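Local coordinates for protein chloroplastic group IIB intron splicing facilitator CRS2, chloroplastic (Zea mays, PDB 1RYB) that is required for splicing of group IIB introns in chloroplasts, working in complexes with CAF1 or CAF2, and has a peptidyl-tRNA hydrolase fold without that hydrolase activity, at residues W18-L23 and V72-P77; V37-V42 and K76-M81; A47-T52 and G65-V70; I56-L61 and I88-A93; H101-Y106 and E142-S147. All coordinates share one frame; numbering follows the deposited sequence. Where two conformers were deposited one is given.

Contact 1: residues W18-L23 and V72-P77; sequences WLIAGL and VLVVKP
The carbonyl oxygen of W18 is approached by two groups of the neighbouring strand: L73 N donates a hydrogen bond to W18 O at 2.8 Å. A weaker CA-H...O contact comes from V72 CA, 3.2 Å from W18 O. The pair belongs to the parallel ladder of strands 18-22 and 70-77, in the middle of the mixed sheet of the peptidyl-tRNA hydrolase fold. The bond from I20 N to L73 O (2.8 Å) is nearly straight, at 176° about the hydrogen. V75 N to I20 O and G22 N to V75 O continue the series. One face of the sheet carries L19, A21, L73 and V75. There L19 extends with CG anti to its backbone N (chi1 -176°), which lays CG across L73 CG at 3.8 Å and carries CD2 to V75 CG2, also at 3.8 Å; helix 84-94 packs on this face through L91 and I88. On the other face, I20 CD1 reaches V72 CB at 4.2 Å, and I20 and V74 meet helix 37-48. The ladder stops where proline enters the strand, because P77 has no N-H to offer: the buried G22 O has no hydrogen-bond partner and rests instead against P77 CD at 3.3 Å.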
# COMPACT_ATOMS: atom_id res chain seq x y z
N TRP A 18 -5.75 -13.10 0.80
CA TRP A 18 -4.93 -11.93 1.14
C TRP A 18 -5.74 -10.68 0.92
O TRP A 18 -6.63 -10.61 0.07
CB TRP A 18 -3.67 -11.78 0.26
CG TRP A 18 -2.57 -12.75 0.65
CD1 TRP A 18 -2.62 -14.14 0.52
CD2 TRP A 18 -1.27 -12.42 1.16
NE1 TRP A 18 -1.44 -14.67 0.96
CE2 TRP A 18 -0.60 -13.64 1.38
CE3 TRP A 18 -0.63 -11.22 1.52
CZ2 TRP A 18 0.74 -13.66 1.79
CZ3 TRP A 18 0.68 -11.28 2.07
CH2 TRP A 18 1.33 -12.48 2.20
N LEU A 19 -5.38 -9.65 1.69
CA LEU A 19 -5.99 -8.36 1.50
C LEU A 19 -4.83 -7.46 1.20
O LEU A 19 -3.97 -7.32 2.02
CB LEU A 19 -6.76 -7.95 2.77
CG LEU A 19 -7.56 -6.62 2.68
CD1 LEU A 19 -8.28 -6.49 4.05
CD2 LEU A 19 -6.55 -5.46 2.62
N ILE A 20 -4.79 -6.90 -0.01
CA ILE A 20 -3.71 -6.09 -0.45
C ILE A 20 -4.20 -4.67 -0.47
O ILE A 20 -5.03 -4.27 -1.36
CB ILE A 20 -3.24 -6.58 -1.86
CG1 ILE A 20 -2.69 -8.06 -1.79
CG2 ILE A 20 -2.13 -5.62 -2.39
CD1 ILE A 20 -2.51 -8.67 -3.13
N ALA A 21 -3.69 -3.87 0.48
CA ALA A 21 -4.23 -2.49 0.60
C ALA A 21 -3.18 -1.43 0.34
O ALA A 21 -2.11 -1.52 0.87
CB ALA A 21 -4.80 -2.29 2.04
N GLY A 22 -3.50 -0.48 -0.53
CA GLY A 22 -2.59 0.62 -0.85
C GLY A 22 -3.22 1.88 -0.21
O GLY A 22 -4.46 2.10 -0.31
N LEU A 23 -2.37 2.65 0.56
CA LEU A 23 -2.78 3.85 1.28
C LEU A 23 -2.77 5.10 0.41
O LEU A 23 -1.92 5.28 -0.50
CB LEU A 23 -1.91 4.05 2.51
CG LEU A 23 -1.98 2.80 3.40
CD1 LEU A 23 -1.34 3.13 4.73
CD2 LEU A 23 -3.46 2.43 3.67
N VAL A 72 -7.54 -13.02 -3.50
CA VAL A 72 -7.10 -11.81 -2.83
C VAL A 72 -8.18 -10.75 -2.98
O VAL A 72 -9.02 -10.77 -3.92
CB VAL A 72 -5.81 -11.26 -3.54
CG1 VAL A 72 -4.68 -12.29 -3.64
CG2 VAL A 72 -6.07 -10.70 -4.96
N LEU A 73 -8.09 -9.76 -2.12
CA LEU A 73 -8.85 -8.55 -2.37
C LEU A 73 -7.88 -7.40 -2.48
O LEU A 73 -6.85 -7.44 -1.84
CB LEU A 73 -10.02 -8.29 -1.43
CG LEU A 73 -9.73 -8.26 0.03
CD1 LEU A 73 -10.76 -7.32 0.65
CD2 LEU A 73 -9.96 -9.62 0.66
N VAL A 74 -8.10 -6.50 -3.41
CA VAL A 74 -7.23 -5.34 -3.58
C VAL A 74 -8.01 -4.15 -3.16
O VAL A 74 -9.09 -4.01 -3.59
CB VAL A 74 -6.61 -5.19 -5.00
CG1 VAL A 74 -5.64 -6.33 -5.30
CG2 VAL A 74 -7.67 -5.12 -6.04
N VAL A 75 -7.48 -3.32 -2.28
CA VAL A 75 -8.28 -2.28 -1.64
C VAL A 75 -7.60 -0.90 -1.61
O VAL A 75 -6.41 -0.83 -1.36
CB VAL A 75 -8.39 -2.70 -0.16
CG1 VAL A 75 -9.12 -1.67 0.70
CG2 VAL A 75 -8.98 -4.07 0.02
N LYS A 76 -8.38 0.15 -1.85
CA LYS A 76 -7.99 1.56 -1.74
C LYS A 76 -9.01 2.19 -0.81
O LYS A 76 -10.17 2.46 -1.20
CB LYS A 76 -8.03 2.30 -3.08
CG LYS A 76 -6.94 1.73 -4.04
CD LYS A 76 -6.64 2.66 -5.24
CE LYS A 76 -7.80 2.70 -6.19
NZ LYS A 76 -7.58 3.52 -7.42
N PRO A 77 -8.64 2.38 0.44
CA PRO A 77 -9.55 3.03 1.35
C PRO A 77 -9.81 4.45 0.87
O PRO A 77 -8.92 5.15 0.34
CB PRO A 77 -8.80 3.12 2.69
CG PRO A 77 -7.69 2.06 2.59
CD PRO A 77 -7.40 1.99 1.10

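Contact 2: residues V37-V42 and K76-M81; sequences VGFEMV and KPQSYM
F39 of helix 37-48 and K76 near the end of strand 70-77 meet through a CH-pi contact. K76 CD lies over one face of the phenyl ring, 3.9 Å from the centroid and 22° off the normal. K76 CB follows on the same ring, 3.6 Å from F39 CE1, so the methylene chain runs obliquely over the aromatic surface. Beyond CD the bend at the third torsion (chi3 -69°) takes the chain on past the ring in the direction of D43. Purely apolar packing adds V42, one turn further along the helix. Its CG2 comes to 3.5 Å from K76 CG, a tight fit, and the two side chains slide past each other in opposite directions. Polar chemistry is confined to the margins. The ring edge faces the backbone, with F39 CZ 3.1 Å from P77 O and that oxygen near the ring plane, while K76 NZ passes beyond the ring to a salt bridge with D43. With an alanine here instead of F39, the K76 methylenes would probably lose the surface they lie on, a gap would open beside P77 O, and the ammonium would be freer to swing away from D43. After P77 the chain leads on to Y80, a tRNA-binding position by similarity. Helix 37-48 thus lies against the end of strand 70-77; V37 and M41 touch both strand 102-108 and helix 169-192, V42 touches the strand and E40 the helix, and P77 backs onto helix 84-94.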
# COMPACT_ATOMS: atom_id res chain seq x y z
N VAL A 37 1.12 7.10 -3.48
CA VAL A 37 1.78 6.11 -4.28
C VAL A 37 1.32 4.70 -3.96
O VAL A 37 1.42 3.84 -4.80
CB VAL A 37 3.32 6.30 -4.22
CG1 VAL A 37 3.91 5.94 -2.85
CG2 VAL A 37 4.09 5.62 -5.36
N GLY A 38 0.89 4.43 -2.73
CA GLY A 38 0.34 3.11 -2.46
C GLY A 38 -0.86 2.79 -3.33
O GLY A 38 -1.10 1.64 -3.74
N PHE A 39 -1.66 3.79 -3.57
CA PHE A 39 -2.80 3.64 -4.49
C PHE A 39 -2.29 3.25 -5.91
O PHE A 39 -2.81 2.36 -6.61
CB PHE A 39 -3.54 4.99 -4.64
CG PHE A 39 -4.66 5.25 -3.61
CD1 PHE A 39 -4.81 4.47 -2.45
CD2 PHE A 39 -5.59 6.26 -3.86
CE1 PHE A 39 -5.86 4.75 -1.58
CE2 PHE A 39 -6.65 6.56 -3.00
CZ PHE A 39 -6.77 5.80 -1.84
N GLU A 40 -1.21 3.93 -6.37
CA GLU A 40 -0.66 3.60 -7.69
C GLU A 40 -0.25 2.16 -7.77
O GLU A 40 -0.42 1.49 -8.77
CB GLU A 40 0.57 4.50 -8.00
CG GLU A 40 0.17 6.03 -8.16
CD GLU A 40 1.35 6.81 -8.72
OE1 GLU A 40 1.77 7.82 -8.23
OE2 GLU A 40 1.98 6.19 -9.66
N MET A 41 0.42 1.67 -6.71
CA MET A 41 0.90 0.27 -6.72
C MET A 41 -0.25 -0.70 -6.79
O MET A 41 -0.21 -1.66 -7.55
CB MET A 41 1.78 -0.06 -5.48
CG MET A 41 2.41 -1.44 -5.51
SD MET A 41 3.68 -1.59 -6.78
CE MET A 41 5.06 -0.69 -6.00
N VAL A 42 -1.24 -0.52 -5.92
CA VAL A 42 -2.39 -1.40 -5.99
C VAL A 42 -3.13 -1.28 -7.35
O VAL A 42 -3.64 -2.27 -7.88
CB VAL A 42 -3.32 -1.38 -4.75
CG1 VAL A 42 -2.51 -1.73 -3.51
CG2 VAL A 42 -4.04 -0.08 -4.57
N LYS A 76 -8.38 0.15 -1.85
CA LYS A 76 -7.99 1.56 -1.74
C LYS A 76 -9.01 2.19 -0.81
O LYS A 76 -10.17 2.46 -1.20
CB LYS A 76 -8.03 2.30 -3.08
CG LYS A 76 -6.94 1.73 -4.04
CD LYS A 76 -6.64 2.66 -5.24
CE LYS A 76 -7.80 2.70 -6.19
NZ LYS A 76 -7.58 3.52 -7.42
N PRO A 77 -8.64 2.38 0.44
CA PRO A 77 -9.55 3.03 1.35
C PRO A 77 -9.81 4.45 0.87
O PRO A 77 -8.92 5.15 0.34
CB PRO A 77 -8.80 3.12 2.69
CG PRO A 77 -7.69 2.06 2.59
CD PRO A 77 -7.40 1.99 1.10
N GLN A 78 -11.06 4.84 0.98
CA GLN A 78 -11.49 6.16 0.61
C GLN A 78 -11.94 6.94 1.87
O GLN A 78 -12.94 7.63 1.85
CB GLN A 78 -12.67 6.10 -0.39
CG GLN A 78 -12.32 5.17 -1.57
CD GLN A 78 -11.22 5.72 -2.45
OE1 GLN A 78 -10.28 4.96 -2.84
NE2 GLN A 78 -11.36 6.99 -2.82
N SER A 79 -11.18 6.77 2.93
CA SER A 79 -11.52 7.34 4.23
C SER A 79 -10.70 8.58 4.61
O SER A 79 -10.91 9.20 5.64
CB SER A 79 -11.11 6.23 5.18
OG SER A 79 -9.74 5.85 4.89
N TYR A 80 -9.74 8.90 3.77
CA TYR A 80 -8.61 9.80 4.05
C TYR A 80 -7.56 8.99 4.75
O TYR A 80 -7.89 8.02 5.50
CB TYR A 80 -8.93 11.06 4.87
CG TYR A 80 -9.73 12.02 4.02
CD1 TYR A 80 -11.11 12.04 4.10
CD2 TYR A 80 -9.10 12.90 3.14
CE1 TYR A 80 -11.84 12.98 3.36
CE2 TYR A 80 -9.81 13.80 2.34
CZ TYR A 80 -11.19 13.79 2.43
OH TYR A 80 -11.88 14.71 1.65
N MET A 81 -6.32 9.38 4.52
CA MET A 81 -5.14 8.63 5.05
C MET A 81 -5.19 8.29 6.56
O MET A 81 -4.94 7.19 6.99
CB MET A 81 -3.88 9.46 4.75
CG MET A 81 -2.61 8.74 5.12
SD MET A 81 -2.41 7.20 4.21
CE MET A 81 -1.60 7.85 2.71

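Contact 3: residues A47-T52 and G65-V70; sequences AEEGIT and GSIGEV
E49 and I51 flank G50, the C-prime residue of the Schellman motif that ends helix 37-48, and both pack onto strand 60-67 just before its hairpin turn. G50 takes positive phi there, and its N bonds back to A47 O. The two side chains that bracket it point toward the strand. I51 lays its CG1 on the backbone of G65, 3.8 Å from G65 CA, and its CD1 lies alongside. The fit depends on the missing side chain: a CB at G65 would run into I51 CG1. In E49 the first torsion (chi1 -50°) sets CG 3.8 Å from I67 CG1, and the bend at chi2 keeps CD beside the same atom, while E49 CB lies 3.7 Å from S66 O. The carboxylate then divides its work. OE1 makes a salt bridge to R187 of helix 169-192. E49 OE2 accepts a hydrogen bond from a water 3.2 Å away, on the long side, and that water accepts one from G68 N at 2.6 Å. G68 is the second residue of the type II' turn from I67 to V70, which joins strands 60-67 and 70-77. No direct hydrogen bond links the two segments. The glutamate is consequently amphipathic in use: its methylenes serve the apolar side, and its carboxylate, probably ionised beside R187, joins the helix end to helix 169-192 directly and to the turn through the water.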
# COMPACT_ATOMS: atom_id res chain seq x y z
N ALA A 47 -4.47 -4.11 -12.13
CA ALA A 47 -4.42 -4.24 -13.55
C ALA A 47 -3.73 -5.55 -13.98
O ALA A 47 -4.20 -6.25 -14.85
CB ALA A 47 -3.77 -3.03 -14.24
N GLU A 48 -2.56 -5.84 -13.44
CA GLU A 48 -1.85 -7.00 -13.80
C GLU A 48 -2.61 -8.27 -13.51
O GLU A 48 -2.43 -9.24 -14.19
CB GLU A 48 -0.56 -7.02 -13.05
CG GLU A 48 0.29 -8.26 -13.30
CD GLU A 48 1.15 -8.06 -14.52
OE1 GLU A 48 1.02 -7.09 -15.25
OE2 GLU A 48 2.02 -9.02 -14.70
N GLU A 49 -3.45 -8.33 -12.50
CA GLU A 49 -4.10 -9.59 -12.23
C GLU A 49 -5.54 -9.66 -12.72
O GLU A 49 -6.32 -10.55 -12.31
CB GLU A 49 -4.10 -9.94 -10.71
CG GLU A 49 -2.74 -9.83 -9.97
CD GLU A 49 -1.71 -10.84 -10.47
OE1 GLU A 49 -0.52 -10.63 -10.49
OE2 GLU A 49 -2.26 -11.87 -11.04
N GLY A 50 -5.95 -8.68 -13.54
CA GLY A 50 -7.28 -8.65 -14.13
C GLY A 50 -8.35 -8.45 -13.13
O GLY A 50 -9.44 -9.07 -13.21
N ILE A 51 -8.07 -7.50 -12.21
CA ILE A 51 -9.07 -7.22 -11.19
C ILE A 51 -9.65 -5.83 -11.37
O ILE A 51 -8.94 -4.86 -11.57
CB ILE A 51 -8.56 -7.43 -9.73
CG1 ILE A 51 -8.09 -8.84 -9.48
CG2 ILE A 51 -9.67 -7.12 -8.76
CD1 ILE A 51 -7.17 -8.92 -8.23
N THR A 52 -10.96 -5.71 -11.33
CA THR A 52 -11.53 -4.39 -11.49
C THR A 52 -11.95 -3.84 -10.08
O THR A 52 -12.61 -4.58 -9.27
CB THR A 52 -12.63 -4.39 -12.61
OG1 THR A 52 -12.80 -5.73 -13.10
CG2 THR A 52 -12.18 -3.52 -13.79
N GLY A 65 -10.31 -10.90 -6.64
CA GLY A 65 -9.80 -11.73 -7.68
C GLY A 65 -8.80 -12.74 -7.10
O GLY A 65 -8.95 -13.23 -6.01
N SER A 66 -7.86 -13.09 -7.87
CA SER A 66 -6.81 -13.99 -7.39
C SER A 66 -5.46 -13.70 -8.03
O SER A 66 -5.34 -13.03 -9.07
CB SER A 66 -7.19 -15.45 -7.55
OG SER A 66 -7.53 -15.62 -8.88
N ILE A 67 -4.44 -14.19 -7.33
CA ILE A 67 -3.04 -14.17 -7.79
C ILE A 67 -2.67 -15.66 -7.85
O ILE A 67 -2.74 -16.36 -6.78
CB ILE A 67 -2.08 -13.41 -6.84
CG1 ILE A 67 -2.43 -11.91 -6.85
CG2 ILE A 67 -0.59 -13.64 -7.24
CD1 ILE A 67 -1.36 -11.07 -6.15
N GLY A 68 -2.48 -16.22 -9.07
CA GLY A 68 -2.29 -17.64 -9.07
C GLY A 68 -3.59 -18.24 -8.53
O GLY A 68 -4.68 -17.80 -8.92
N GLU A 69 -3.50 -19.23 -7.65
CA GLU A 69 -4.64 -19.90 -7.03
C GLU A 69 -5.05 -19.24 -5.74
O GLU A 69 -5.92 -19.73 -5.04
CB GLU A 69 -4.35 -21.42 -6.75
CG GLU A 69 -3.98 -22.18 -8.07
CD GLU A 69 -3.24 -23.50 -7.87
OE1 GLU A 69 -3.18 -24.11 -6.80
OE2 GLU A 69 -2.74 -23.99 -9.01
N VAL A 70 -4.38 -18.13 -5.40
CA VAL A 70 -4.70 -17.49 -4.12
C VAL A 70 -5.74 -16.39 -4.32
O VAL A 70 -5.54 -15.46 -5.08
CB VAL A 70 -3.40 -16.83 -3.47
CG1 VAL A 70 -3.65 -16.34 -2.03
CG2 VAL A 70 -2.26 -17.84 -3.50
O HOH W 1 -2.24 -15.01 -11.41

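Contact 4: residues I56-L61 and I88-A93; sequences IQSKSL and IGPLAA
L91 of helix 84-94 pushes its isobutyl end into the type I' turn that runs from Q57 to S60 and connects strands 55-57 and 60-67. With CG beside its own backbone N (chi1 -76°), it spreads two methyls over three residues of the turn. L91 CD1 lies 3.6 Å from S60 OG. CD2 sits between the other two, 3.7 Å from S58 CB and equally 3.7 Å from Q57 CD, where the extended glutamine crosses it at a slant. S58 is the second partner. It occupies the first corner of the turn with positive phi, and its CB rests against L91 CG at 3.7 Å. In one of two conformers its OG stands trans to the backbone N (chi1 -170°), which carries it past P90 CB at 3.4 Å to a hydrogen bond with A87 O of the same helix. Since P90 cannot donate an amide bond, the helix is kinked here. S60, the third, turns its hydroxyl back into the turn: S60 OG donates to S58 O over 3.0 Å, from well above the carbonyl plane. No hydrogen bond joins the two segments themselves. The leucine end lies among polar groups of which S60 OG, Q57 OE1 and, in that conformer, S58 OG have partners of their own, one within the turn and two, Y95 OH and A87 O, in helix 84-94 or just beyond it, which is consistent with apolar packing here.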
# COMPACT_ATOMS: atom_id res chain seq x y z
N ILE A 56 -17.82 -1.04 -3.73
CA ILE A 56 -17.82 -0.06 -2.67
C ILE A 56 -18.20 -0.75 -1.38
O ILE A 56 -19.29 -1.30 -1.30
CB ILE A 56 -18.79 1.10 -2.97
CG1 ILE A 56 -18.09 1.99 -4.07
CG2 ILE A 56 -19.01 1.88 -1.64
CD1 ILE A 56 -18.93 3.16 -4.60
N GLN A 57 -17.32 -0.74 -0.35
CA GLN A 57 -17.61 -1.43 0.89
C GLN A 57 -16.67 -0.95 1.95
O GLN A 57 -15.50 -0.66 1.65
CB GLN A 57 -17.37 -2.95 0.65
CG GLN A 57 -17.75 -3.90 1.84
CD GLN A 57 -17.31 -5.35 1.66
OE1 GLN A 57 -16.77 -5.75 0.63
NE2 GLN A 57 -17.61 -6.17 2.65
N SER A 58 -17.16 -0.83 3.17
CA SER A 58 -16.29 -0.46 4.32
C SER A 58 -15.34 0.74 4.05
O SER A 58 -14.11 0.65 4.23
CB SER A 58 -15.42 -1.67 4.72
OG SER A 58 -14.75 -1.38 5.96
N LYS A 59 -15.92 1.84 3.57
CA LYS A 59 -15.18 3.10 3.28
C LYS A 59 -14.11 2.91 2.27
O LYS A 59 -13.19 3.71 2.27
CB LYS A 59 -14.47 3.54 4.56
CG LYS A 59 -15.39 3.77 5.77
CD LYS A 59 -14.62 4.30 6.99
CE LYS A 59 -15.50 5.10 7.94
NZ LYS A 59 -16.59 4.24 8.44
N SER A 60 -14.25 1.93 1.36
CA SER A 60 -13.19 1.68 0.39
C SER A 60 -13.74 1.41 -0.98
O SER A 60 -14.90 1.11 -1.14
CB SER A 60 -12.47 0.37 0.79
OG SER A 60 -11.92 0.52 2.12
N LEU A 61 -12.84 1.42 -1.90
CA LEU A 61 -13.01 0.87 -3.24
C LEU A 61 -12.23 -0.44 -3.18
O LEU A 61 -11.10 -0.48 -2.65
CB LEU A 61 -12.34 1.73 -4.34
CG LEU A 61 -13.25 2.76 -4.89
CD1 LEU A 61 -12.45 3.63 -5.87
CD2 LEU A 61 -14.42 2.02 -5.58
N ILE A 88 -9.76 -0.77 6.60
CA ILE A 88 -9.12 -2.06 6.50
C ILE A 88 -9.52 -3.06 7.57
O ILE A 88 -9.69 -4.26 7.28
CB ILE A 88 -7.63 -1.87 6.38
CG1 ILE A 88 -7.31 -1.21 5.02
CG2 ILE A 88 -6.91 -3.21 6.53
CD1 ILE A 88 -6.01 -0.40 5.06
N GLY A 89 -9.64 -2.63 8.83
CA GLY A 89 -10.01 -3.60 9.87
C GLY A 89 -11.26 -4.36 9.54
O GLY A 89 -11.29 -5.57 9.60
N PRO A 90 -12.36 -3.63 9.25
CA PRO A 90 -13.60 -4.29 8.97
C PRO A 90 -13.54 -5.20 7.78
O PRO A 90 -14.27 -6.20 7.74
CB PRO A 90 -14.69 -3.22 8.87
CG PRO A 90 -14.15 -2.11 9.76
CD PRO A 90 -12.64 -2.21 9.61
N LEU A 91 -12.77 -4.83 6.78
CA LEU A 91 -12.65 -5.70 5.61
C LEU A 91 -11.95 -7.06 5.97
O LEU A 91 -12.29 -8.14 5.48
CB LEU A 91 -11.84 -4.99 4.49
CG LEU A 91 -12.68 -3.92 3.76
CD1 LEU A 91 -11.80 -3.00 2.80
CD2 LEU A 91 -13.91 -4.59 3.04
N ALA A 92 -10.88 -6.97 6.75
CA ALA A 92 -10.16 -8.18 7.10
C ALA A 92 -11.09 -9.13 7.87
O ALA A 92 -11.01 -10.38 7.78
CB ALA A 92 -8.96 -7.83 8.01
N ALA A 93 -11.98 -8.51 8.66
CA ALA A 93 -12.93 -9.28 9.49
C ALA A 93 -13.97 -9.91 8.59
O ALA A 93 -14.13 -11.11 8.59
CB ALA A 93 -13.56 -8.44 10.67

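Contact 5: residues H101-Y106 and E142-S147; sequences HILLIY and EFPRLS
Y106 takes the first torsion that sets CG between the backbone N and the carbonyl carbon (chi1 65°), folding its ring over the neighbouring strand; S147, with OG beside its own N (chi1 -65°), meets the phenol. Y106 OH and S147 OG share a short hydrogen bond of 2.6 Å, and S147 OG also bonds to D108. The ring has S147 CA over one face and R145 CB at its edge, 3.7 Å from Y106 CE2. R145 NE donates to F143 O (2.7 Å) in the guanidinium plane, while NH2 lies over the F143 ring and NH1 donates a hydrogen bond to a water that reaches Y106 OH at 2.8 Å. With a phenylalanine in place of Y106, S147 OG and this water would probably each lose a partner. The backbones pair in a parallel ladder: L104 N to P144 O, L146 N to L104 O (2.8 Å) and Y106 N to L146 O (3.2 Å). Strands 102-108 and 145-149 are neighbours in the central sheet, and Y106 immediately precedes D107, which by similarity steadies the histidine base of the hydrolase-type site; such placement at strand ends is characteristic of alpha/beta folds.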
# COMPACT_ATOMS: atom_id res chain seq x y z
N HIS A 101 -1.70 -12.00 6.33
CA HIS A 101 -2.05 -11.84 4.90
C HIS A 101 -2.65 -10.49 4.59
O HIS A 101 -3.27 -10.28 3.54
CB HIS A 101 -3.03 -12.94 4.46
CG HIS A 101 -2.39 -14.25 4.31
ND1 HIS A 101 -3.12 -15.35 3.92
CD2 HIS A 101 -1.07 -14.65 4.51
CE1 HIS A 101 -2.25 -16.40 3.89
NE2 HIS A 101 -1.01 -15.98 4.25
N ILE A 102 -2.49 -9.57 5.54
CA ILE A 102 -2.94 -8.21 5.33
C ILE A 102 -1.73 -7.44 4.91
O ILE A 102 -0.87 -7.11 5.75
CB ILE A 102 -3.48 -7.59 6.62
CG1 ILE A 102 -4.69 -8.43 7.15
CG2 ILE A 102 -3.90 -6.14 6.34
CD1 ILE A 102 -5.19 -7.93 8.49
N LEU A 103 -1.63 -7.15 3.56
CA LEU A 103 -0.45 -6.49 3.03
C LEU A 103 -0.73 -5.02 2.89
O LEU A 103 -1.60 -4.63 2.11
CB LEU A 103 -0.05 -7.11 1.68
CG LEU A 103 1.05 -6.43 0.87
CD1 LEU A 103 2.38 -6.48 1.65
CD2 LEU A 103 1.23 -7.28 -0.39
N LEU A 104 0.13 -4.20 3.57
CA LEU A 104 -0.00 -2.76 3.43
C LEU A 104 1.06 -2.23 2.50
O LEU A 104 2.22 -2.53 2.65
CB LEU A 104 0.10 -1.95 4.77
CG LEU A 104 -1.22 -1.72 5.44
CD1 LEU A 104 -2.03 -0.65 4.75
CD2 LEU A 104 -2.01 -3.04 5.60
N ILE A 105 0.64 -1.35 1.58
CA ILE A 105 1.53 -0.71 0.60
C ILE A 105 1.46 0.81 0.78
O ILE A 105 0.36 1.37 0.68
CB ILE A 105 1.17 -1.17 -0.84
CG1 ILE A 105 1.11 -2.70 -0.86
CG2 ILE A 105 2.23 -0.63 -1.85
CD1 ILE A 105 1.04 -3.22 -2.32
N TYR A 106 2.60 1.49 0.96
CA TYR A 106 2.50 2.95 1.27
C TYR A 106 3.82 3.67 1.03
O TYR A 106 4.82 3.03 0.75
CB TYR A 106 2.11 3.08 2.79
CG TYR A 106 3.25 2.53 3.68
CD1 TYR A 106 4.26 3.37 4.15
CD2 TYR A 106 3.43 1.17 3.93
CE1 TYR A 106 5.30 2.88 4.94
CE2 TYR A 106 4.56 0.63 4.57
CZ TYR A 106 5.47 1.51 5.15
OH TYR A 106 6.60 1.05 5.83
N GLU A 142 2.29 -7.41 13.26
CA GLU A 142 2.87 -8.46 12.49
C GLU A 142 2.20 -8.73 11.16
O GLU A 142 1.86 -9.90 10.83
CB GLU A 142 3.09 -9.77 13.30
CG GLU A 142 3.83 -9.58 14.67
CD GLU A 142 3.14 -8.69 15.70
OE1 GLU A 142 3.76 -7.95 16.45
OE2 GLU A 142 1.81 -8.83 15.77
N PHE A 143 2.01 -7.68 10.43
CA PHE A 143 1.47 -7.82 9.10
C PHE A 143 2.54 -7.36 8.10
O PHE A 143 3.32 -6.48 8.38
CB PHE A 143 0.10 -7.10 8.91
CG PHE A 143 0.13 -5.64 9.22
CD1 PHE A 143 0.44 -4.70 8.23
CD2 PHE A 143 -0.13 -5.19 10.52
CE1 PHE A 143 0.48 -3.33 8.51
CE2 PHE A 143 -0.07 -3.83 10.82
CZ PHE A 143 0.24 -2.91 9.81
N PRO A 144 2.56 -7.92 6.92
CA PRO A 144 3.54 -7.51 5.95
C PRO A 144 3.27 -6.11 5.32
O PRO A 144 2.13 -5.71 5.14
CB PRO A 144 3.46 -8.54 4.83
CG PRO A 144 2.10 -9.17 5.00
CD PRO A 144 1.72 -9.03 6.44
N ARG A 145 4.38 -5.43 4.94
CA ARG A 145 4.33 -4.12 4.33
C ARG A 145 5.27 -4.04 3.23
O ARG A 145 6.43 -4.41 3.36
CB ARG A 145 4.83 -3.02 5.27
CG ARG A 145 4.27 -3.02 6.65
CD ARG A 145 5.07 -3.88 7.57
NE ARG A 145 4.36 -3.99 8.84
CZ ARG A 145 4.42 -3.08 9.77
NH1 ARG A 145 5.17 -1.98 9.61
NH2 ARG A 145 3.73 -3.27 10.90
N LEU A 146 4.86 -3.32 2.18
CA LEU A 146 5.76 -2.99 1.09
C LEU A 146 5.89 -1.49 1.11
O LEU A 146 4.92 -0.74 0.84
CB LEU A 146 5.23 -3.43 -0.28
CG LEU A 146 6.13 -3.05 -1.45
CD1 LEU A 146 7.43 -3.88 -1.46
CD2 LEU A 146 5.37 -3.26 -2.75
N SER A 147 7.11 -1.00 1.51
CA SER A 147 7.35 0.45 1.59
C SER A 147 7.79 0.89 0.22
O SER A 147 8.60 0.18 -0.42
CB SER A 147 8.54 0.78 2.55
OG SER A 147 8.22 0.42 3.87
O HOH W 2 6.88 -0.86 7.82

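Contacts 1 and 5 form the buried core: both are parallel strand ladders of one sheet, joined directly because strands 18-22 and 102-108 are neighbours, with A21 N bonding to L103 O. Contact 2 is also buried but pairs helix with strand end, sharing K76 and P77 with contact 1 and replacing backbone bonds by aromatic and aliphatic packing. Contacts 3 and 4 are more peripheral and only partly buried. They hold opposite ends of strand 60-67, one against the end of helix 37-48, the other against helix 84-94. Backbone bonding belongs to the strand-strand contacts; wherever a helix or its end meets a strand or turn, side-chain packing takes over, with a water added in contact 3.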